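PDB 3X44: O-ureido-L-serine synthase from Streptomyces lavendulae, which uses pyridoxal 5'-phosphate to add hydroxyurea to O-acetyl-L-serine, giving O-ureido-L-serine for the biosynthesis of the antibiotic D-cycloserine. Local coordinates for residues A[240-254]-A[263-275]. The protein carries 1 engineered substitution. Sequence-based numbering, arbitrary orientation.
With PUS ((E)-O-(carbamoylamino)-N-({3-hydroxy-2-methyl-5-[(phosphonooxy)methyl]pyridin-4-yl}methylidene)-L-serine), chain C.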
ATOM      1  N   VAL A 240      -4.071 -30.124 -17.190  1.00 22.47           N
ATOM      2  CA  VAL A 240      -5.097 -30.055 -18.229  1.00 19.89           C
ATOM      3  C   VAL A 240      -4.634 -29.346 -19.498  1.00 21.95           C
ATOM      4  O   VAL A 240      -3.497 -28.873 -19.582  1.00 22.25           O
ATOM      5  CB  VAL A 240      -6.334 -29.303 -17.702  1.00 20.34           C
ATOM      6  CG1 VAL A 240      -6.902 -30.019 -16.488  1.00 19.90           C
ATOM      7  CG2 VAL A 240      -5.942 -27.873 -17.328  1.00 16.07           C
ATOM      8  N   THR A 241      -5.529 -29.282 -20.484  1.00 21.40           N
ATOM      9  CA  THR A 241      -5.244 -28.606 -21.742  1.00 21.71           C
ATOM     10  C   THR A 241      -6.277 -27.519 -21.991  1.00 22.00           C
ATOM     11  O   THR A 241      -7.347 -27.506 -21.381  1.00 23.59           O
ATOM     12  CB  THR A 241      -5.292 -29.564 -22.947  1.00 22.53           C
ATOM     13  OG1 THR A 241      -6.543 -30.264 -22.952  1.00 23.98           O
ATOM     14  CG2 THR A 241      -4.139 -30.549 -22.899  1.00 20.89           C
ATOM     15  N   MET A 242      -5.940 -26.608 -22.892  1.00 20.33           N
ATOM     16  CA  MET A 242      -6.816 -25.510 -23.277  1.00 21.46           C
ATOM     17  C   MET A 242      -6.433 -25.144 -24.709  1.00 21.38           C
ATOM     18  O   MET A 242      -5.251 -24.970 -25.018  1.00 22.67           O
ATOM     19  CB  MET A 242      -6.618 -24.305 -22.353  1.00 20.66           C
ATOM     20  CG  MET A 242      -7.364 -23.044 -22.795  1.00 19.07           C
ATOM     21  SD  MET A 242      -9.145 -23.314 -23.064  1.00 22.23           S
ATOM     22  CE  MET A 242      -9.670 -23.799 -21.411  1.00 19.74           C
ATOM     23  N   ASP A 243      -7.426 -25.046 -25.584  1.00 21.74           N
ATOM     24  CA  ASP A 243      -7.161 -24.713 -26.974  1.00 21.77           C
ATOM     25  C   ASP A 243      -6.999 -23.204 -27.131  1.00 20.05           C
ATOM     26  O   ASP A 243      -7.655 -22.416 -26.445  1.00 19.52           O
ATOM     27  CB  ASP A 243      -8.290 -25.236 -27.867  1.00 23.76           C
ATOM     28  CG  ASP A 243      -9.583 -24.494 -27.655  1.00 24.02           C
ATOM     29  OD1 ASP A 243     -10.303 -24.833 -26.699  1.00 23.04           O
ATOM     30  OD2 ASP A 243      -9.871 -23.567 -28.442  1.00 28.00           O
ATOM     31  N   GLU A 244      -6.127 -22.808 -28.050  1.00 20.58           N
ATOM     32  CA  GLU A 244      -5.836 -21.401 -28.272  1.00 18.35           C
ATOM     33  C   GLU A 244      -7.023 -20.519 -28.627  1.00 19.67           C
ATOM     34  O   GLU A 244      -7.095 -19.383 -28.175  1.00 16.32           O
ATOM     35  CB  GLU A 244      -4.740 -21.255 -29.332  1.00 19.46           C
ATOM     36  CG  GLU A 244      -5.040 -21.920 -30.666  1.00 17.71           C
ATOM     37  CD  GLU A 244      -3.800 -22.054 -31.523  1.00 21.46           C
ATOM     38  OE1 GLU A 244      -3.927 -22.105 -32.766  1.00 24.23           O
ATOM     39  OE2 GLU A 244      -2.691 -22.102 -30.954  1.00 18.02           O
ATOM     40  N   VAL A 245      -7.951 -21.035 -29.427  1.00 20.00           N
ATOM     41  CA  VAL A 245      -9.123 -20.260 -29.821  1.00 21.28           C
ATOM     42  C   VAL A 245      -9.979 -19.917 -28.605  1.00 21.95           C
ATOM     43  O   VAL A 245     -10.370 -18.759 -28.415  1.00 25.05           O
ATOM     44  CB  VAL A 245      -9.984 -21.024 -30.855  1.00 21.06           C
ATOM     45  CG1 VAL A 245     -11.119 -20.134 -31.352  1.00 20.59           C
ATOM     46  CG2 VAL A 245      -9.120 -21.458 -32.020  1.00 22.30           C
ATOM     47  N   THR A 246     -10.271 -20.917 -27.781  1.00 20.39           N
ATOM     48  CA  THR A 246     -11.066 -20.681 -26.581  1.00 20.54           C
ATOM     49  C   THR A 246     -10.375 -19.620 -25.721  1.00 20.16           C
ATOM     50  O   THR A 246     -11.021 -18.739 -25.162  1.00 19.36           O
ATOM     51  CB  THR A 246     -11.202 -21.958 -25.739  1.00 19.83           C
ATOM     52  OG1 THR A 246     -11.893 -22.960 -26.492  1.00 23.33           O
ATOM     53  CG2 THR A 246     -11.969 -21.666 -24.467  1.00 23.05           C
ATOM     54  N   ALA A 247      -9.053 -19.716 -25.628  1.00 18.50           N
ATOM     55  CA  ALA A 247      -8.260 -18.775 -24.840  1.00 17.01           C
ATOM     56  C   ALA A 247      -8.412 -17.364 -25.390  1.00 18.19           C
ATOM     57  O   ALA A 247      -8.618 -16.406 -24.639  1.00 18.25           O
ATOM     58  CB  ALA A 247      -6.785 -19.190 -24.863  1.00 14.02           C
ATOM     59  N   ARG A 248      -8.292 -17.256 -26.711  1.00 18.44           N
ATOM     60  CA  ARG A 248      -8.405 -15.989 -27.424  1.00 19.84           C
ATOM     61  C   ARG A 248      -9.777 -15.365 -27.182  1.00 20.79           C
ATOM     62  O   ARG A 248      -9.894 -14.165 -26.922  1.00 20.80           O
ATOM     63  CB  ARG A 248      -8.196 -16.237 -28.925  1.00 23.26           C
ATOM     64  CG  ARG A 248      -7.850 -15.004 -29.734  1.00 20.75           C
ATOM     65  CD  ARG A 248      -9.099 -14.248 -30.172  1.00 22.27           C
ATOM     66  NE  ARG A 248     -10.132 -15.119 -30.728  1.00 17.09           N
ATOM     67  CZ  ARG A 248     -10.248 -15.417 -32.019  1.00 19.95           C
ATOM     68  NH1 ARG A 248      -9.393 -14.915 -32.897  1.00 20.21           N
ATOM     69  NH2 ARG A 248     -11.229 -16.206 -32.435  1.00 17.02           N
ATOM     70  N   ASP A 249     -10.812 -16.193 -27.267  1.00 21.21           N
ATOM     71  CA  ASP A 249     -12.180 -15.732 -27.062  1.00 21.58           C
ATOM     72  C   ASP A 249     -12.410 -15.315 -25.612  1.00 21.74           C
ATOM     73  O   ASP A 249     -13.176 -14.394 -25.335  1.00 21.59           O
ATOM     74  CB  ASP A 249     -13.166 -16.844 -27.432  1.00 22.06           C
ATOM     75  CG  ASP A 249     -13.216 -17.109 -28.922  1.00 26.34           C
ATOM     76  OD1 ASP A 249     -13.846 -18.112 -29.315  1.00 27.98           O
ATOM     77  OD2 ASP A 249     -12.632 -16.320 -29.700  1.00 26.96           O
ATOM     78  N   THR A 250     -11.740 -15.990 -24.685  1.00 20.07           N
ATOM     79  CA  THR A 250     -11.899 -15.670 -23.275  1.00 17.99           C
ATOM     80  C   THR A 250     -11.211 -14.345 -22.937  1.00 20.57           C
ATOM     81  O   THR A 250     -11.679 -13.590 -22.076  1.00 20.61           O
ATOM     82  CB  THR A 250     -11.366 -16.823 -22.407  1.00 19.27           C
ATOM     83  OG1 THR A 250     -12.016 -18.039 -22.807  1.00 18.03           O
ATOM     84  CG2 THR A 250     -11.654 -16.578 -20.950  1.00 13.42           C
ATOM     85  N   SER A 251     -10.111 -14.053 -23.628  1.00 21.86           N
ATOM     86  CA  SER A 251      -9.399 -12.792 -23.417  1.00 21.23           C
ATOM     87  C   SER A 251     -10.312 -11.661 -23.904  1.00 20.13           C
ATOM     88  O   SER A 251     -10.386 -10.588 -23.301  1.00 17.32           O
ATOM     89  CB  SER A 251      -8.094 -12.774 -24.217  1.00 23.00           C
ATOM     90  OG  SER A 251      -7.662 -11.443 -24.456  1.00 21.81           O
ATOM     91  N   ARG A 252     -11.003 -11.920 -25.007  1.00 19.16           N
ATOM     92  CA  ARG A 252     -11.921 -10.949 -25.582  1.00 21.62           C
ATOM     93  C   ARG A 252     -13.031 -10.666 -24.589  1.00 20.54           C
ATOM     94  O   ARG A 252     -13.370  -9.506 -24.334  1.00 20.82           O
ATOM     95  CB  ARG A 252     -12.523 -11.491 -26.886  1.00 21.04           C
ATOM     96  CG  ARG A 252     -11.592 -11.385 -28.079  1.00 20.85           C
ATOM     97  CD  ARG A 252     -12.271 -11.799 -29.382  1.00 23.53           C
ATOM     98  NE  ARG A 252     -11.435 -11.467 -30.531  1.00 23.96           N
ATOM     99  CZ  ARG A 252     -11.671 -11.853 -31.780  1.00 25.25           C
ATOM    100  NH1 ARG A 252     -12.733 -12.596 -32.066  1.00 24.33           N
ATOM    101  NH2 ARG A 252     -10.832 -11.501 -32.746  1.00 24.10           N
ATOM    102  N   ARG A 253     -13.583 -11.735 -24.019  1.00 19.62           N
ATOM    103  CA  ARG A 253     -14.674 -11.628 -23.053  1.00 21.30           C
ATOM    104  C   ARG A 253     -14.265 -10.845 -21.809  1.00 22.45           C
ATOM    105  O   ARG A 253     -15.058 -10.086 -21.244  1.00 19.17           O
ATOM    106  CB  ARG A 253     -15.157 -13.029 -22.645  1.00 21.53           C
ATOM    107  CG  ARG A 253     -15.987 -13.757 -23.717  1.00 18.96           C
ATOM    108  CD  ARG A 253     -16.754 -14.946 -23.116  1.00 19.94           C
ATOM    109  NE  ARG A 253     -17.632 -14.514 -22.025  1.00 19.75           N
ATOM    110  CZ  ARG A 253     -18.147 -15.326 -21.108  1.00 21.63           C
ATOM    111  NH1 ARG A 253     -17.881 -16.626 -21.138  1.00 20.58           N
ATOM    112  NH2 ARG A 253     -18.916 -14.836 -20.150  1.00 21.63           N
ATOM    113  N   LEU A 254     -13.025 -11.037 -21.379  1.00 21.72           N
ATOM    114  CA  LEU A 254     -12.524 -10.350 -20.199  1.00 21.15           C
ATOM    115  C   LEU A 254     -12.532  -8.846 -20.403  1.00 19.39           C
ATOM    116  O   LEU A 254     -13.057  -8.102 -19.573  1.00 18.75           O
ATOM    117  CB  LEU A 254     -11.098 -10.816 -19.880  1.00 21.24           C
ATOM    118  CG  LEU A 254     -11.009 -12.062 -19.007  1.00 22.69           C
ATOM    119  CD1 LEU A 254      -9.649 -12.714 -19.182  1.00 22.61           C
ATOM    120  CD2 LEU A 254     -11.245 -11.672 -17.551  1.00 25.40           C
ATOM    121  N   GLY A 263      -3.457 -10.743 -22.183  1.00 21.32           N
ATOM    122  CA  GLY A 263      -2.994 -11.539 -23.308  1.00 20.37           C
ATOM    123  C   GLY A 263      -3.701 -12.870 -23.512  1.00 17.94           C
ATOM    124  O   GLY A 263      -4.709 -13.158 -22.870  1.00 18.91           O
ATOM    125  N   ILE A 264      -3.157 -13.684 -24.414  1.00 16.11           N
ATOM    126  CA  ILE A 264      -3.729 -14.987 -24.727  1.00 16.03           C
ATOM    127  C   ILE A 264      -3.613 -15.967 -23.579  1.00 17.58           C
ATOM    128  O   ILE A 264      -4.601 -16.581 -23.186  1.00 18.89           O
ATOM    129  CB  ILE A 264      -3.070 -15.618 -25.961  1.00 16.94           C
ATOM    130  CG1 ILE A 264      -2.727 -14.538 -26.985  1.00 15.08           C
ATOM    131  CG2 ILE A 264      -4.003 -16.646 -26.572  1.00 16.64           C
ATOM    132  CD1 ILE A 264      -3.949 -13.908 -27.652  1.00 19.54           C
ATOM    133  N   SER A 265      -2.408 -16.114 -23.035  1.00 18.21           N
ATOM    134  CA  SER A 265      -2.207 -17.030 -21.921  1.00 20.47           C
ATOM    135  C   SER A 265      -3.141 -16.645 -20.786  1.00 18.60           C
ATOM    136  O   SER A 265      -3.571 -17.497 -20.012  1.00 18.39           O
ATOM    137  CB  SER A 265      -0.750 -16.999 -21.440  1.00 18.72           C
ATOM    138  OG  SER A 265      -0.447 -15.795 -20.766  1.00 15.72           O
ATOM    139  N   ALA A 266      -3.457 -15.358 -20.699  1.00 17.53           N
ATOM    140  CA  ALA A 266      -4.355 -14.876 -19.661  1.00 20.77           C
ATOM    141  C   ALA A 266      -5.755 -15.420 -19.932  1.00 20.76           C
ATOM    142  O   ALA A 266      -6.431 -15.915 -19.024  1.00 22.44           O
ATOM    143  CB  ALA A 266      -4.368 -13.353 -19.639  1.00 22.17           C
ATOM    144  N   GLY A 267      -6.187 -15.332 -21.184  1.00 19.75           N
ATOM    145  CA  GLY A 267      -7.499 -15.845 -21.526  1.00 20.48           C
ATOM    146  C   GLY A 267      -7.552 -17.347 -21.305  1.00 20.84           C
ATOM    147  O   GLY A 267      -8.605 -17.908 -20.990  1.00 18.11           O
ATOM    148  N   ALA A 268      -6.405 -18.003 -21.461  1.00 18.92           N
ATOM    149  CA  ALA A 268      -6.332 -19.450 -21.287  1.00 19.68           C
ATOM    150  C   ALA A 268      -6.622 -19.855 -19.848  1.00 18.95           C
ATOM    151  O   ALA A 268      -7.497 -20.683 -19.601  1.00 19.48           O
ATOM    152  CB  ALA A 268      -4.950 -19.965 -21.713  1.00 18.57           C
ATOM    153  N   THR A 269      -5.890 -19.267 -18.901  1.00 19.64           N
ATOM    154  CA  THR A 269      -6.065 -19.581 -17.484  1.00 17.66           C
ATOM    155  C   THR A 269      -7.495 -19.308 -17.019  1.00 19.07           C
ATOM    156  O   THR A 269      -8.100 -20.132 -16.336  1.00 17.91           O
ATOM    157  CB  THR A 269      -5.083 -18.782 -16.597  1.00 16.06           C
ATOM    158  OG1 THR A 269      -5.299 -17.379 -16.785  1.00 17.74           O
ATOM    159  CG2 THR A 269      -3.642 -19.116 -16.962  1.00 20.07           C
ATOM    160  N   VAL A 270      -8.037 -18.155 -17.395  1.00 15.61           N
ATOM    161  CA  VAL A 270      -9.402 -17.825 -17.018  1.00 16.32           C
ATOM    162  C   VAL A 270     -10.375 -18.858 -17.586  1.00 16.39           C
ATOM    163  O   VAL A 270     -11.287 -19.310 -16.887  1.00 16.36           O
ATOM    164  CB  VAL A 270      -9.795 -16.437 -17.532  1.00 14.65           C
ATOM    165  CG1 VAL A 270     -11.289 -16.183 -17.280  1.00 13.00           C
ATOM    166  CG2 VAL A 270      -8.941 -15.385 -16.846  1.00 12.76           C
ATOM    167  N   ALA A 271     -10.175 -19.215 -18.858  1.00 16.97           N
ATOM    168  CA  ALA A 271     -11.012 -20.195 -19.547  1.00 18.00           C
ATOM    169  C   ALA A 271     -11.016 -21.506 -18.770  1.00 20.09           C
ATOM    170  O   ALA A 271     -12.068 -22.090 -18.502  1.00 17.38           O
ATOM    171  CB  ALA A 271     -10.486 -20.429 -20.966  1.00 22.15           C
ATOM    172  N   THR A 272      -9.826 -21.956 -18.395  1.00 20.34           N
ATOM    173  CA  THR A 272      -9.696 -23.189 -17.640  1.00 18.58           C
ATOM    174  C   THR A 272     -10.444 -23.065 -16.320  1.00 20.52           C
ATOM    175  O   THR A 272     -11.206 -23.958 -15.943  1.00 15.22           O
ATOM    176  CB  THR A 272      -8.221 -23.503 -17.353  1.00 18.02           C
ATOM    177  OG1 THR A 272      -7.606 -23.995 -18.553  1.00 20.25           O
ATOM    178  CG2 THR A 272      -8.097 -24.554 -16.253  1.00 16.03           C
ATOM    179  N   ALA A 273     -10.223 -21.950 -15.625  1.00 22.03           N
ATOM    180  CA  ALA A 273     -10.869 -21.703 -14.342  1.00 21.82           C
ATOM    181  C   ALA A 273     -12.391 -21.714 -14.471  1.00 23.49           C
ATOM    182  O   ALA A 273     -13.094 -22.249 -13.605  1.00 21.24           O
ATOM    183  CB  ALA A 273     -10.406 -20.362 -13.776  1.00 22.24           C
ATOM    184  N   LEU A 274     -12.894 -21.109 -15.543  1.00 23.29           N
ATOM    185  CA  LEU A 274     -14.330 -21.043 -15.775  1.00 23.55           C
ATOM    186  C   LEU A 274     -14.860 -22.448 -16.038  1.00 24.65           C
ATOM    187  O   LEU A 274     -15.976 -22.784 -15.648  1.00 24.81           O
ATOM    188  CB  LEU A 274     -14.636 -20.128 -16.966  1.00 22.61           C
ATOM    189  CG  LEU A 274     -14.524 -18.620 -16.726  1.00 25.88           C
ATOM    190  CD1 LEU A 274     -14.681 -17.869 -18.043  1.00 25.07           C
ATOM    191  CD2 LEU A 274     -15.592 -18.173 -15.736  1.00 27.31           C
ATOM    192  N   SER A 275     -14.045 -23.265 -16.694  1.00 23.83           N
ATOM    193  CA  SER A 275     -14.423 -24.637 -17.004  1.00 25.25           C
ATOM    194  C   SER A 275     -14.590 -25.427 -15.717  1.00 26.74           C
ATOM    195  O   SER A 275     -15.554 -26.178 -15.555  1.00 30.40           O
ATOM    196  CB  SER A 275     -13.355 -25.296 -17.877  1.00 26.03           C
ATOM    197  OG  SER A 275     -13.615 -26.676 -18.037  1.00 25.49           O
TER
HETATM  198  N   PUS C 400       7.353 -15.957 -20.909  1.00 20.82           N
HETATM  199  CA  PUS C 400       8.838 -16.268 -20.966  1.00 22.23           C
HETATM  200  CB  PUS C 400       9.100 -17.760 -21.380  1.00 21.18           C
HETATM  201  OG  PUS C 400       8.498 -18.032 -22.725  1.00 24.28           O
HETATM  202  ND  PUS C 400       9.267 -19.018 -23.450  1.00 25.49           N
HETATM  203  CE  PUS C 400       8.664 -20.146 -23.887  1.00 24.50           C
HETATM  204  NZ2 PUS C 400       7.503 -20.549 -23.338  1.00 23.66           N
HETATM  205  OZ1 PUS C 400       9.160 -20.788 -24.757  1.00 25.91           O
HETATM  206  C   PUS C 400       9.503 -15.323 -21.990  1.00 22.51           C
HETATM  207  O   PUS C 400       8.959 -14.294 -22.280  1.00 22.53           O
HETATM  208  OT  PUS C 400      10.561 -15.615 -22.494  1.00 22.02           O
HETATM  209  C2  PUS C 400       2.973 -15.188 -20.864  1.00 15.85           C
HETATM  210  C3  PUS C 400       4.442 -15.304 -20.828  1.00 15.79           C
HETATM  211  C4  PUS C 400       5.049 -16.382 -20.039  1.00 17.56           C
HETATM  212  C5  PUS C 400       4.172 -17.290 -19.290  1.00 19.05           C
HETATM  213  C6  PUS C 400       2.717 -17.087 -19.380  1.00 16.00           C
HETATM  214  C2A PUS C 400       2.315 -14.123 -21.694  1.00 16.63           C
HETATM  215  C4A PUS C 400       6.533 -16.666 -20.115  1.00 19.39           C
HETATM  216  C5A PUS C 400       4.735 -18.422 -18.445  1.00 15.90           C
HETATM  217  N1  PUS C 400       2.191 -16.072 -20.149  1.00 18.81           N
HETATM  218  O3  PUS C 400       5.209 -14.394 -21.460  1.00 17.29           O
HETATM  219  O1P PUS C 400       7.612 -18.686 -17.468  1.00 16.14           O
HETATM  220  O2P PUS C 400       6.702 -18.387 -15.307  1.00 15.48           O
HETATM  221  O3P PUS C 400       5.949 -20.186 -16.666  1.00 17.15           O
HETATM  222  O4P PUS C 400       5.348 -17.900 -17.220  1.00 16.71           O
HETATM  223  P   PUS C 400       6.407 -18.796 -16.669  1.00 17.48           P
HETATM  224  O   HOH W   1      -8.614 -26.514 -19.185  1.00 21.92           O
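Met242, at the end of strand 240-242, lies against helix 264-275 beside Ala268, Ala271 and Thr272. Its CB faces Thr272 OG1; Met242 CG, anti to the backbone N (chi1 172°), comes down on Ala268, 4.1 Å from Ala268 CB. The chain then bends at both chi2 and chi3, which folds SD over Ala271 CB and returns CE to the same methyl, a tight 3.5 Å, with Thr272 OG1 beside it. A water joins that hydroxyl to Thr241 O.

Further along, the helices cross almost at right angles, 93°, with their axes only 6.9 Å apart. Gly267, with no side chain, lets the backbones meet: its CA sits 3.4 Å from Ala247 O in a CA-H...O contact. Ala247 CB meets Ala268 CB at 3.7 Å. Thr250 is a knob among Gly267, Val270, Ala271 and Leu274; its hydroxyl bonds back to Thr246 O at 2.7 Å, while its CG2 packs on Val270 CG1. Leu254 CD1 and Val270 CG2 meet tip to tip.

Ser265 OG donates to pyridine N1 of PUS (2.7 Å), tying helix 264-275 to the O-ureido-L-serine aldimine, as in other cysteine synthase-family (fold-type II) enzymes, where a serine meets this nitrogen. Strand 238-242 edges the mixed sheet beside strand 197-203; helix 264-278 lies between helix 244-257 and that sheet, with Thr269 and Val270 on strand 285-290 and Thr272 on strands 171-174 and 197-203.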